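Local coordinates for protein cell division GTPase FtsZ, diverged (Clostridium botulinum C, PDB 3V3T) that is a diverged member of the tubulin/FtsZ family of cytoskeletal proteins, joining a Rossmann-like N-terminal domain to a TubZ-like C-terminal domain, at residues I250-V255 / K278-V283; V92-T97 / K121-V126; T133-E138 / E302-Q307; L24-D29 / F179-N184. The protein carries 1 engineered substitution. All coordinates share one frame; numbering follows the deposited sequence. Where two conformers were deposited one is given.

Interaction 1 of 4, residues I250-V255 / K278-V283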
# COMPACT_ATOMS: atom_id res chain seq x y z
N ILE A 250 15.18 1.43 10.04
CA ILE A 250 16.29 0.65 9.52
C ILE A 250 16.55 -0.56 10.40
O ILE A 250 16.87 -0.42 11.57
CB ILE A 250 17.58 1.51 9.46
CG1 ILE A 250 17.40 2.67 8.48
CG2 ILE A 250 18.79 0.66 9.05
CD1 ILE A 250 18.50 3.69 8.57
N SER A 251 16.39 -1.75 9.84
CA SER A 251 16.76 -2.98 10.55
C SER A 251 17.68 -3.85 9.70
O SER A 251 17.29 -4.31 8.62
CB SER A 251 15.52 -3.75 10.99
OG SER A 251 15.88 -4.95 11.66
N THR A 252 18.88 -4.09 10.20
CA THR A 252 19.93 -4.73 9.42
C THR A 252 20.64 -5.84 10.19
O THR A 252 20.72 -5.80 11.41
CB THR A 252 20.97 -3.68 9.01
OG1 THR A 252 21.43 -2.99 10.18
CG2 THR A 252 20.33 -2.66 8.06
N THR A 253 21.15 -6.82 9.46
CA THR A 253 21.84 -7.96 10.07
C THR A 253 23.17 -7.57 10.72
O THR A 253 23.59 -8.20 11.69
CB THR A 253 22.08 -9.09 9.06
OG1 THR A 253 22.71 -8.57 7.89
CG2 THR A 253 20.76 -9.74 8.67
N ARG A 254 23.82 -6.55 10.17
CA ARG A 254 25.09 -6.07 10.73
C ARG A 254 25.02 -4.57 10.99
O ARG A 254 24.04 -3.92 10.66
CB ARG A 254 26.25 -6.36 9.78
CG ARG A 254 26.03 -7.52 8.82
CD ARG A 254 27.29 -7.80 8.01
NE ARG A 254 27.11 -8.89 7.06
CZ ARG A 254 28.11 -9.61 6.55
NH1 ARG A 254 29.36 -9.36 6.91
NH2 ARG A 254 27.85 -10.59 5.69
N VAL A 255 26.08 -4.03 11.59
CA VAL A 255 26.24 -2.59 11.70
C VAL A 255 26.34 -2.04 10.29
O VAL A 255 27.04 -2.61 9.45
CB VAL A 255 27.54 -2.22 12.44
CG1 VAL A 255 27.92 -0.77 12.19
CG2 VAL A 255 27.41 -2.51 13.93
N LYS A 278 17.74 -11.78 10.24
CA LYS A 278 17.30 -12.31 8.94
C LYS A 278 17.55 -11.42 7.71
O LYS A 278 18.20 -11.85 6.76
CB LYS A 278 15.82 -12.71 9.01
CG LYS A 278 15.55 -13.83 10.01
CD LYS A 278 14.06 -14.09 10.20
CE LYS A 278 13.82 -15.20 11.22
NZ LYS A 278 12.38 -15.48 11.45
N LYS A 279 17.02 -10.20 7.71
CA LYS A 279 17.03 -9.38 6.51
C LYS A 279 17.56 -7.97 6.72
O LYS A 279 17.74 -7.53 7.85
CB LYS A 279 15.63 -9.33 5.88
CG LYS A 279 15.20 -10.67 5.30
CD LYS A 279 13.87 -10.59 4.60
CE LYS A 279 13.53 -11.90 3.92
NZ LYS A 279 12.19 -11.87 3.28
N ASN A 280 17.81 -7.28 5.62
CA ASN A 280 18.18 -5.87 5.69
C ASN A 280 17.08 -5.04 5.08
O ASN A 280 16.81 -5.12 3.87
CB ASN A 280 19.50 -5.61 4.97
CG ASN A 280 20.63 -6.39 5.56
OD1 ASN A 280 21.09 -6.11 6.67
ND2 ASN A 280 21.09 -7.40 4.82
N ILE A 281 16.44 -4.25 5.91
CA ILE A 281 15.23 -3.58 5.48
C ILE A 281 15.22 -2.11 5.87
O ILE A 281 15.59 -1.74 6.98
CB ILE A 281 13.98 -4.35 5.98
CG1 ILE A 281 12.70 -3.57 5.68
CG2 ILE A 281 14.09 -4.64 7.45
CD1 ILE A 281 11.43 -4.39 5.94
N VAL A 282 14.83 -1.28 4.91
CA VAL A 282 14.62 0.14 5.14
C VAL A 282 13.16 0.47 4.86
O VAL A 282 12.61 0.13 3.80
CB VAL A 282 15.48 1.00 4.19
CG1 VAL A 282 15.28 2.49 4.49
CG2 VAL A 282 16.95 0.61 4.28
N VAL A 283 12.53 1.16 5.80
CA VAL A 283 11.20 1.68 5.59
C VAL A 283 11.26 3.19 5.61
O VAL A 283 11.67 3.78 6.62
CB VAL A 283 10.25 1.21 6.70
CG1 VAL A 283 8.83 1.72 6.43
CG2 VAL A 283 10.27 -0.31 6.79
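Thr253 and Asn280 meet near the end of an antiparallel strand pair, and the carboxamide of Asn280 takes over from the backbone there. Its OD1 accepts two hydrogen bonds from one residue: Thr253 N gives a fairly straight one of 2.9 Å (161° at the hydrogen), and Thr253 OG1 a longer one of 3.2 Å. Both donors are tilted out of the amide plane, the backbone N the more strongly. With CG beside the backbone N (chi1 -60°), the asparagine side chain crosses that of Thr253 at about a right angle and presents its oxygen to the turn. An amide suits this place because it can do the accepting work of a missing main-chain carbonyl. The other branch of Thr253, the methyl CG2, packs 3.7 Å from Lys278 C.

One step into the sheet, Ser251 and Ile281 form a hydrogen-bonded pair: Ser251 N to Ile281 O is 3.0 Å, and Ile281 N to Ser251 O is 2.8 Å. Ser251, with little bulk beyond CB, lets Ile281 CG2 settle 3.9 Å from Ser251 CB and 3.4 Å from Ser251 O, while Ser251 OG bonds to Asn276 ND2.

Ile250 and Val282, the next pair, turn to the opposite face and pack on Ile261 of helix 258-265, whereas Ile281 faces helix 172-187 at Asp185. Strand 247-252 is flanked on its far edge by strand 270-275, and strand 281-287 by strand 211-217, placing the pair within the TubZ-like C-terminal part of the sheet.

Interaction 2 of 4, residues V92-T97 / K121-V126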
# COMPACT_ATOMS: atom_id res chain seq x y z
N VAL A 92 -6.76 1.35 9.51
CA VAL A 92 -7.62 0.78 8.49
C VAL A 92 -6.95 1.03 7.13
O VAL A 92 -6.65 2.18 6.76
CB VAL A 92 -9.03 1.42 8.53
CG1 VAL A 92 -9.94 0.78 7.52
CG2 VAL A 92 -9.64 1.29 9.91
N ILE A 93 -6.68 -0.03 6.39
CA ILE A 93 -5.96 0.12 5.14
C ILE A 93 -6.77 -0.45 4.00
O ILE A 93 -7.03 -1.65 3.93
CB ILE A 93 -4.56 -0.54 5.20
CG1 ILE A 93 -3.77 0.02 6.40
CG2 ILE A 93 -3.78 -0.29 3.88
CD1 ILE A 93 -2.40 -0.72 6.65
N PHE A 94 -7.21 0.43 3.11
CA PHE A 94 -7.96 0.01 1.95
C PHE A 94 -6.93 -0.40 0.90
O PHE A 94 -5.83 0.15 0.83
CB PHE A 94 -8.82 1.16 1.42
CG PHE A 94 -9.91 1.56 2.35
CD1 PHE A 94 -11.17 0.98 2.25
CD2 PHE A 94 -9.68 2.50 3.35
CE1 PHE A 94 -12.18 1.33 3.14
CE2 PHE A 94 -10.69 2.86 4.22
CZ PHE A 94 -11.94 2.27 4.12
N VAL A 95 -7.31 -1.37 0.08
CA VAL A 95 -6.40 -1.91 -0.91
C VAL A 95 -7.14 -2.08 -2.22
O VAL A 95 -8.21 -2.70 -2.25
CB VAL A 95 -5.88 -3.27 -0.46
CG1 VAL A 95 -4.81 -3.75 -1.41
CG2 VAL A 95 -5.33 -3.18 0.97
N ALA A 96 -6.61 -1.52 -3.30
CA ALA A 96 -7.29 -1.65 -4.58
C ALA A 96 -6.34 -1.68 -5.76
O ALA A 96 -5.32 -0.99 -5.77
CB ALA A 96 -8.29 -0.50 -4.75
N THR A 97 -6.72 -2.45 -6.77
CA THR A 97 -6.12 -2.34 -8.09
C THR A 97 -6.80 -1.15 -8.76
O THR A 97 -8.01 -1.16 -8.99
CB THR A 97 -6.35 -3.64 -8.90
OG1 THR A 97 -5.61 -4.70 -8.29
CG2 THR A 97 -5.84 -3.48 -10.32
N LYS A 121 -9.13 7.38 13.99
CA LYS A 121 -8.43 6.24 13.40
C LYS A 121 -7.46 6.71 12.32
O LYS A 121 -7.63 7.79 11.74
CB LYS A 121 -9.41 5.22 12.81
CG LYS A 121 -10.33 4.58 13.85
CD LYS A 121 -11.13 3.42 13.26
CE LYS A 121 -12.19 2.90 14.23
NZ LYS A 121 -11.61 2.32 15.49
N HIS A 122 -6.43 5.91 12.07
CA HIS A 122 -5.52 6.18 10.97
C HIS A 122 -5.90 5.37 9.74
O HIS A 122 -6.25 4.20 9.83
CB HIS A 122 -4.06 5.87 11.32
CG HIS A 122 -3.13 6.10 10.17
ND1 HIS A 122 -2.69 7.35 9.81
CD2 HIS A 122 -2.61 5.24 9.26
CE1 HIS A 122 -1.92 7.25 8.74
NE2 HIS A 122 -1.86 5.98 8.39
N PHE A 123 -5.87 6.03 8.58
CA PHE A 123 -6.24 5.39 7.33
C PHE A 123 -5.10 5.34 6.34
O PHE A 123 -4.32 6.28 6.22
CB PHE A 123 -7.47 6.05 6.69
CG PHE A 123 -8.72 5.87 7.48
CD1 PHE A 123 -9.51 4.75 7.30
CD2 PHE A 123 -9.09 6.79 8.43
CE1 PHE A 123 -10.66 4.58 8.05
CE2 PHE A 123 -10.23 6.62 9.18
CZ PHE A 123 -11.01 5.51 8.98
N GLY A 124 -5.02 4.22 5.63
CA GLY A 124 -4.03 4.06 4.60
C GLY A 124 -4.64 3.47 3.35
O GLY A 124 -5.78 2.99 3.34
N PHE A 125 -3.86 3.50 2.28
CA PHE A 125 -4.30 3.07 0.98
C PHE A 125 -3.16 2.37 0.28
O PHE A 125 -2.07 2.94 0.13
CB PHE A 125 -4.73 4.27 0.15
CG PHE A 125 -5.06 3.92 -1.29
CD1 PHE A 125 -6.11 3.06 -1.58
CD2 PHE A 125 -4.34 4.47 -2.34
CE1 PHE A 125 -6.43 2.73 -2.88
CE2 PHE A 125 -4.65 4.16 -3.65
CZ PHE A 125 -5.70 3.28 -3.93
N VAL A 126 -3.39 1.12 -0.12
CA VAL A 126 -2.46 0.42 -1.00
C VAL A 126 -3.09 0.41 -2.38
O VAL A 126 -4.12 -0.23 -2.58
CB VAL A 126 -2.24 -1.02 -0.54
CG1 VAL A 126 -1.25 -1.74 -1.46
CG2 VAL A 126 -1.76 -1.04 0.90
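Val92 lies alongside Phe123 in the tightest side-chain packing between these two parallel strands, its CB 3.6 Å from Phe123 CE1. Phe94 continues the same face: its CE2 approaches Phe123 CD1 at 3.8 Å, with Phe123 coming to the edge of the Phe94 ring. With CG beside the backbone N in both (chi1 -66° and -67°), the two side chains point the same way. On the opposite face, Ile93 is paired with Gly124, which brings no side chain, and Ile93 CG2 reaches on to Val126 CG2 at 3.7 Å. Beta-branched Val92, Ile93, Val95 and Val126 favour the extended backbone, and the phenylalanines add bulk. Five backbone hydrogen bonds join the strands, from Val92 N to His122 O (2.9 Å) to Ala96 N to Val126 O (2.9 Å).

The ends are looser. Ala96 CB is 4.2 Å from the edge of the Phe125 ring, and at the other end partly exposed Lys121 offers Val92 CG2 little more than its CD, while its NZ bonds to Ser87 O and Cys89 O. Phe94 and Phe123 are covered by helix 101-117, which links the strands: a beta-alpha-beta crossover, as in the Rossmann-like domain of the tubulin/FtsZ family.

Interaction 3 of 4, residues T133-E138 / E302-Q307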
# COMPACT_ATOMS: atom_id res chain seq x y z
N THR A 133 1.22 -1.47 -20.79
CA THR A 133 0.59 -2.17 -21.89
C THR A 133 -0.93 -2.26 -21.76
O THR A 133 -1.61 -2.56 -22.73
CB THR A 133 1.14 -3.60 -22.06
OG1 THR A 133 1.02 -4.32 -20.83
CG2 THR A 133 2.61 -3.57 -22.50
N GLU A 134 -1.45 -1.99 -20.58
CA GLU A 134 -2.89 -2.03 -20.39
C GLU A 134 -3.51 -0.97 -21.28
O GLU A 134 -2.82 -0.08 -21.77
CB GLU A 134 -3.27 -1.79 -18.92
CG GLU A 134 -2.66 -2.79 -17.94
CD GLU A 134 -3.02 -4.23 -18.28
OE1 GLU A 134 -4.06 -4.71 -17.79
OE2 GLU A 134 -2.26 -4.88 -19.04
N ASP A 135 -4.82 -1.06 -21.49
CA ASP A 135 -5.50 -0.15 -22.40
C ASP A 135 -6.05 1.13 -21.75
O ASP A 135 -5.86 1.37 -20.56
CB ASP A 135 -6.61 -0.88 -23.14
CG ASP A 135 -6.08 -1.81 -24.19
OD1 ASP A 135 -5.29 -1.34 -25.03
OD2 ASP A 135 -6.42 -3.01 -24.15
N ILE A 136 -6.73 1.92 -22.56
CA ILE A 136 -7.22 3.24 -22.16
C ILE A 136 -8.11 3.29 -20.92
O ILE A 136 -7.82 4.01 -19.97
CB ILE A 136 -7.96 3.90 -23.33
CG1 ILE A 136 -7.13 3.78 -24.60
CG2 ILE A 136 -8.30 5.34 -23.02
CD1 ILE A 136 -7.79 4.38 -25.81
N ASP A 137 -9.20 2.54 -20.92
CA ASP A 137 -10.11 2.53 -19.78
C ASP A 137 -9.40 2.19 -18.47
O ASP A 137 -9.74 2.72 -17.40
CB ASP A 137 -11.24 1.52 -20.00
CG ASP A 137 -12.25 1.98 -21.03
OD1 ASP A 137 -12.21 3.17 -21.43
OD2 ASP A 137 -13.09 1.15 -21.44
N GLU A 138 -8.44 1.28 -18.56
CA GLU A 138 -7.67 0.87 -17.41
C GLU A 138 -6.92 2.08 -16.84
O GLU A 138 -7.05 2.40 -15.66
CB GLU A 138 -6.71 -0.25 -17.79
CG GLU A 138 -7.40 -1.57 -18.16
CD GLU A 138 -7.92 -1.63 -19.60
OE1 GLU A 138 -8.06 -0.57 -20.25
OE2 GLU A 138 -8.19 -2.75 -20.08
N GLU A 302 -2.83 9.39 -23.98
CA GLU A 302 -2.68 10.19 -25.20
C GLU A 302 -2.26 9.33 -26.39
O GLU A 302 -2.84 9.43 -27.47
CB GLU A 302 -1.65 11.30 -25.00
CG GLU A 302 -2.05 12.42 -24.06
CD GLU A 302 -0.94 13.47 -23.91
OE1 GLU A 302 -0.51 14.02 -24.95
OE2 GLU A 302 -0.51 13.73 -22.77
N ASP A 303 -1.24 8.51 -26.18
CA ASP A 303 -0.68 7.70 -27.26
C ASP A 303 -1.63 6.60 -27.74
O ASP A 303 -1.70 6.32 -28.94
CB ASP A 303 0.66 7.10 -26.84
CG ASP A 303 1.67 8.16 -26.47
OD1 ASP A 303 1.52 9.30 -26.96
OD2 ASP A 303 2.59 7.86 -25.68
N LYS A 304 -2.37 5.99 -26.82
CA LYS A 304 -3.35 4.97 -27.18
C LYS A 304 -4.58 5.57 -27.85
O LYS A 304 -5.27 4.91 -28.63
CB LYS A 304 -3.74 4.13 -25.96
CG LYS A 304 -2.88 2.88 -25.80
CD LYS A 304 -2.50 2.64 -24.35
CE LYS A 304 -1.44 1.55 -24.22
NZ LYS A 304 -2.01 0.20 -24.48
N MET A 305 -4.86 6.84 -27.54
CA MET A 305 -5.96 7.56 -28.18
C MET A 305 -5.58 7.96 -29.59
O MET A 305 -6.42 7.98 -30.50
CB MET A 305 -6.33 8.81 -27.38
CG MET A 305 -7.32 8.56 -26.26
SD MET A 305 -7.77 10.10 -25.47
CE MET A 305 -8.77 9.50 -24.10
N LYS A 306 -4.31 8.30 -29.77
CA LYS A 306 -3.77 8.61 -31.08
C LYS A 306 -4.03 7.43 -32.00
O LYS A 306 -4.51 7.59 -33.12
CB LYS A 306 -2.28 8.91 -30.97
CG LYS A 306 -1.70 9.64 -32.17
CD LYS A 306 -0.34 10.24 -31.86
CE LYS A 306 0.20 10.98 -33.07
NZ LYS A 306 1.52 11.61 -32.81
N GLN A 307 -3.73 6.23 -31.50
CA GLN A 307 -3.98 5.00 -32.25
C GLN A 307 -5.44 4.83 -32.69
O GLN A 307 -5.72 4.02 -33.57
CB GLN A 307 -3.54 3.77 -31.44
CG GLN A 307 -2.03 3.57 -31.33
CD GLN A 307 -1.65 2.36 -30.48
OE1 GLN A 307 -2.29 2.07 -29.46
NE2 GLN A 307 -0.62 1.64 -30.91
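Ile136 and Lys304 bring the backbones nearest, 6.6 Å between their CA atoms, where the first turn of helix 136-152 and the loop before it face the C-terminal part of helix 291-306. Lys304 has the largest share of the contact. Its chain, bent at chi2 (138°) and chi4 (-73°), runs past Ile136 in the opposite direction to that side chain and delivers its ammonium group to the loop. There NZ makes a 2.8 Å hydrogen bond to Glu134 O, coming from 49° above the carbonyl plane, and a weak one of 3.3 Å to Thr133 O. A long salt bridge of 3.7 Å joins NZ to Asp135 OD1. Asp135 stands at the N-cap position but makes no capping bond with its side chain; its carboxylate probably adds a modest electrostatic attraction at this distance.

The apolar half of the contact belongs to Ile136. Its CG1 packs 3.7 Å from Lys304 CB, and its CD1 lies 4.2 Å from Met305 CG. A long lysine thus suits both needs, its methylenes for the isoleucine and its tip for the carbonyls, while the unbranched side chain of the exposed Met305 lies at the rim of the isoleucine. Ile136 also touches Arg308.

The contact lies on the surface, its centre about 25 Å from the centre of the chain. It is surface packing of two distant helices of the tubulin/FtsZ-type fold, the lysine of the final modelled one held by carbonyls of the loop leading into the other.

Interaction 4 of 4, residues L24-D29 / F179-N184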
# COMPACT_ATOMS: atom_id res chain seq x y z
N LEU A 24 -2.32 -12.67 3.93
CA LEU A 24 -2.81 -13.52 5.00
C LEU A 24 -2.24 -14.95 4.92
O LEU A 24 -2.14 -15.64 5.92
CB LEU A 24 -4.35 -13.54 5.04
CG LEU A 24 -5.03 -12.24 5.50
CD1 LEU A 24 -6.54 -12.31 5.30
CD2 LEU A 24 -4.70 -11.97 6.96
N GLY A 25 -1.87 -15.37 3.71
CA GLY A 25 -1.25 -16.68 3.51
C GLY A 25 0.16 -16.72 4.08
O GLY A 25 0.67 -17.79 4.42
N ILE A 26 0.79 -15.56 4.18
CA ILE A 26 2.13 -15.45 4.75
C ILE A 26 2.04 -15.28 6.26
O ILE A 26 2.87 -15.79 7.01
CB ILE A 26 2.90 -14.24 4.13
CG1 ILE A 26 3.33 -14.56 2.69
CG2 ILE A 26 4.14 -13.91 4.94
CD1 ILE A 26 4.04 -13.40 1.99
N CYS A 27 1.01 -14.56 6.70
CA CYS A 27 0.77 -14.35 8.12
C CYS A 27 -0.69 -13.96 8.34
O CYS A 27 -1.16 -12.98 7.75
CB CYS A 27 1.68 -13.26 8.67
SG CYS A 27 1.43 -12.93 10.43
N GLY A 28 -1.39 -14.71 9.18
CA GLY A 28 -2.81 -14.49 9.37
C GLY A 28 -3.14 -13.66 10.60
O GLY A 28 -4.29 -13.60 11.04
N ASP A 29 -2.11 -13.03 11.16
CA ASP A 29 -2.28 -12.21 12.35
C ASP A 29 -3.02 -10.90 12.04
O ASP A 29 -3.49 -10.23 12.96
CB ASP A 29 -0.93 -11.93 12.99
CG ASP A 29 -0.23 -13.19 13.43
OD1 ASP A 29 -0.91 -14.23 13.56
OD2 ASP A 29 0.99 -13.15 13.66
N PHE A 179 4.94 -7.63 -2.17
CA PHE A 179 4.41 -6.63 -1.25
C PHE A 179 4.08 -7.26 0.07
O PHE A 179 4.38 -6.71 1.13
CB PHE A 179 3.17 -5.91 -1.77
CG PHE A 179 2.56 -4.99 -0.73
CD1 PHE A 179 3.15 -3.76 -0.45
CD2 PHE A 179 1.45 -5.38 0.01
CE1 PHE A 179 2.62 -2.91 0.52
CE2 PHE A 179 0.91 -4.54 0.98
CZ PHE A 179 1.48 -3.30 1.24
N ALA A 180 3.44 -8.43 0.02
CA ALA A 180 3.07 -9.11 1.24
C ALA A 180 4.32 -9.39 2.07
O ALA A 180 4.34 -9.17 3.28
CB ALA A 180 2.34 -10.39 0.92
N THR A 181 5.37 -9.85 1.41
CA THR A 181 6.62 -10.15 2.11
C THR A 181 7.21 -8.88 2.71
O THR A 181 7.60 -8.85 3.89
CB THR A 181 7.63 -10.86 1.20
OG1 THR A 181 7.05 -12.08 0.74
CG2 THR A 181 8.93 -11.17 1.94
N LEU A 182 7.27 -7.81 1.92
CA LEU A 182 7.89 -6.58 2.41
C LEU A 182 7.10 -6.00 3.58
O LEU A 182 7.67 -5.56 4.57
CB LEU A 182 8.03 -5.56 1.29
CG LEU A 182 9.04 -5.89 0.20
CD1 LEU A 182 8.93 -4.89 -0.94
CD2 LEU A 182 10.45 -5.89 0.76
N PHE A 183 5.79 -6.01 3.47
CA PHE A 183 4.97 -5.44 4.52
C PHE A 183 5.07 -6.25 5.81
O PHE A 183 5.22 -5.70 6.90
CB PHE A 183 3.52 -5.33 4.08
CG PHE A 183 2.68 -4.57 5.04
CD1 PHE A 183 2.68 -3.18 5.01
CD2 PHE A 183 1.89 -5.23 5.96
CE1 PHE A 183 1.88 -2.46 5.91
CE2 PHE A 183 1.11 -4.52 6.85
CZ PHE A 183 1.11 -3.13 6.82
N ASN A 184 4.96 -7.57 5.69
CA ASN A 184 5.09 -8.43 6.84
C ASN A 184 6.50 -8.36 7.47
O ASN A 184 6.64 -8.37 8.69
CB ASN A 184 4.70 -9.86 6.49
CG ASN A 184 4.62 -10.75 7.70
OD1 ASN A 184 3.78 -10.54 8.59
ND2 ASN A 184 5.49 -11.75 7.76
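Ile26 reaches across to helix 172-187, its side chain dividing at CB into two branches. The short one, CG2, lies anti to the backbone N (chi1, measured to CG1, is -73°) and meets Asn184 ND2 at 3.8 Å. The long one runs through CG1 in an extended path (chi2 178°) to CD1, which ends between two residues of one helical turn: 3.6 Å from Ala180 CB and 3.5 Å from Thr181 OG1. Alanine suits the near side of that turn because its single methyl lets the isoleucine in. Thr181 OG1 keeps its own hydrogen bond to Lys177 O.

Helix 172-187 probably corresponds to the central helix that joins the two domains of tubulin/FtsZ proteins, and here it packs against the C-terminal part of helix 14-26, the first helix of the N-terminal domain. Ala180 also touches Thr22 and Leu23 one turn earlier in that helix.

Next in the chain, Cys27 CB comes to 3.4 Å from Asn184 OD1, a van der Waals contact. Asn184 OD1 is hydrogen-bonded to Tyr30 OH and Lys4 NZ, so the buried amide oxygen has two polar partners, and Cys27 adds only packing. Cys27 SG takes a weak bond of 3.6 Å from Asp29 N.

Read from the N terminus, the chain opens interaction 4 at 24-29. Interaction 2 opens at 92-97 and closes at 121-126, nested within it. Segment 133-138 then opens interaction 3 before interaction 4 closes at 179-184, so these two cross. Interaction 1 follows, opening at 250-255 and closing at 278-283 inside the long loop that interaction 3 completes at 302-307. Interactions 1 and 2 reach the same sheet, one in its C-terminal part and one in the N-terminal. Helix 172-187, which carries the second segment of interaction 4, touches both: Phe179 and Phe183 pack on Val126 and Ile93, and Thr181 on Lys279. Interaction 3 lies apart, tying the last modelled helix back to the N-terminal domain.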